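Local coordinates for activated BY transcription factor SSRB (Salmonella enterica, PDB 2WNW), which is a glycoside hydrolase family 30 protein, with a TIM-barrel domain joined to a beta-sandwich domain, at residues I173-N176 with Y177-E180. Numbering follows the deposited sequence.
Sequences IIIN and YLLE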
loop_
_atom_site.group_PDB
_atom_site.type_symbol
_atom_site.label_atom_id
_atom_site.label_comp_id
_atom_site.label_asym_id
_atom_site.label_seq_id
_atom_site.Cartn_x
_atom_site.Cartn_y
_atom_site.Cartn_z
ATOM N N ILE A 173 -31.631 -24.635 -12.267
ATOM C CA ILE A 173 -30.671 -25.728 -12.165
ATOM C C ILE A 173 -29.763 -25.500 -10.963
ATOM O O ILE A 173 -29.462 -26.436 -10.220
ATOM C CB ILE A 173 -29.794 -25.841 -13.427
ATOM C CG1 ILE A 173 -30.646 -26.324 -14.603
ATOM C CG2 ILE A 173 -28.625 -26.798 -13.173
ATOM C CD1 ILE A 173 -29.871 -26.477 -15.881
ATOM N N ILE A 174 -29.330 -24.254 -10.779
ATOM C CA ILE A 174 -28.460 -23.916 -9.654
ATOM C C ILE A 174 -29.172 -24.197 -8.334
ATOM O O ILE A 174 -28.556 -24.664 -7.381
ATOM C CB ILE A 174 -28.011 -22.435 -9.719
ATOM C CG1 ILE A 174 -27.082 -22.238 -10.922
ATOM C CG2 ILE A 174 -27.293 -22.044 -8.435
ATOM C CD1 ILE A 174 -26.696 -20.793 -11.188
ATOM N N ILE A 175 -30.471 -23.919 -8.273
ATOM C CA ILE A 175 -31.219 -24.196 -7.051
ATOM C C ILE A 175 -31.233 -25.710 -6.809
ATOM O O ILE A 175 -31.032 -26.166 -5.684
ATOM C CB ILE A 175 -32.675 -23.678 -7.143
ATOM C CG1 ILE A 175 -32.682 -22.149 -7.216
ATOM C CG2 ILE A 175 -33.476 -24.154 -5.934
ATOM C CD1 ILE A 175 -32.140 -21.460 -5.966
ATOM N N ASN A 176 -31.458 -26.494 -7.860
ATOM C CA ASN A 176 -31.471 -27.945 -7.691
ATOM C C ASN A 176 -30.101 -28.471 -7.283
ATOM O O ASN A 176 -29.993 -29.472 -6.571
ATOM C CB ASN A 176 -31.964 -28.642 -8.959
ATOM C CG ASN A 176 -33.476 -28.732 -9.009
ATOM O OD1 ASN A 176 -34.141 -27.930 -9.663
ATOM N ND2 ASN A 176 -34.029 -29.704 -8.290
ATOM N N TYR A 177 -29.055 -27.792 -7.740
ATOM C CA TYR A 177 -27.692 -28.153 -7.373
ATOM C C TYR A 177 -27.602 -27.991 -5.852
ATOM O O TYR A 177 -27.110 -28.872 -5.145
ATOM C CB TYR A 177 -26.703 -27.201 -8.061
ATOM C CG TYR A 177 -25.321 -27.164 -7.435
ATOM C CD1 TYR A 177 -24.340 -28.085 -7.799
ATOM C CD2 TYR A 177 -24.999 -26.201 -6.476
ATOM C CE1 TYR A 177 -23.068 -28.047 -7.227
ATOM C CE2 TYR A 177 -23.732 -26.155 -5.896
ATOM C CZ TYR A 177 -22.774 -27.079 -6.277
ATOM O OH TYR A 177 -21.522 -27.027 -5.719
ATOM N N LEU A 178 -28.096 -26.858 -5.355
ATOM C CA LEU A 178 -28.073 -26.579 -3.922
ATOM C C LEU A 178 -28.900 -27.592 -3.125
ATOM O O LEU A 178 -28.477 -28.041 -2.062
ATOM C CB LEU A 178 -28.581 -25.159 -3.646
ATOM C CG LEU A 178 -27.707 -24.000 -4.143
ATOM C CD1 LEU A 178 -28.419 -22.675 -3.908
ATOM C CD2 LEU A 178 -26.364 -24.020 -3.420
ATOM N N LEU A 179 -30.078 -27.947 -3.636
ATOM C CA LEU A 179 -30.932 -28.921 -2.955
ATOM C C LEU A 179 -30.266 -30.294 -2.954
ATOM O O LEU A 179 -30.295 -31.013 -1.953
ATOM C CB LEU A 179 -32.295 -29.006 -3.644
ATOM C CG LEU A 179 -33.120 -27.720 -3.594
ATOM C CD1 LEU A 179 -34.388 -27.892 -4.405
ATOM C CD2 LEU A 179 -33.442 -27.381 -2.144
ATOM N N GLU A 180 -29.671 -30.649 -4.088
ATOM C CA GLU A 180 -28.972 -31.924 -4.239
ATOM C C GLU A 180 -27.864 -32.051 -3.192
ATOM O O GLU A 180 -27.771 -33.057 -2.486
ATOM C CB GLU A 180 -28.385 -32.017 -5.651
ATOM C CG GLU A 180 -27.245 -33.015 -5.841
ATOM C CD GLU A 180 -27.634 -34.448 -5.522
ATOM O OE1 GLU A 180 -28.836 -34.781 -5.581
ATOM O OE2 GLU A 180 -26.720 -35.248 -5.224
#
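I175 reaches L179 one turn further along helix 167-183, where CG2 of I175 lies 4.1 Å from CD1 of L179 and the two side chains cross at a slant. The torsions of I175 divide the work of its branches: CG2 stands trans to the backbone N and takes the L179 side, while CG1 stands beside the backbone N, and the bend at chi2 (-64°) brings CD1 to 4.4 Å from CD1 of L178. L178 and L179 share one rotamer, CG opposite the carbonyl carbon and the chain extended beyond it, which lays each leucine back over the preceding turn; CG of L179 sits 3.3 Å from I175 O, and CG of L178 3.4 Å from I174 O. Y177 sets the edge of its ring, in plane, against I174 O; the ring meets that of Y181 and packs on M88 and I90 of barrel strand 85-90. Four i to i+4 backbone hydrogen bonds link the two turns, from Y177 N to I173 O through to E180 N to N176 O (2.8 Å). The E180 carboxylate turns away to a salt bridge with R183. I174, I175 and L178 pack against helix 210-227, joining two outer helices of the TIM barrel. The C=O groups of 173-176 and the N-H groups of 177-180 are thus paired within the helix, and the I174, I175 and L178 side chains meet helix 210-227 largely through apolar contacts, consistent with dispersion and hydrophobic burial.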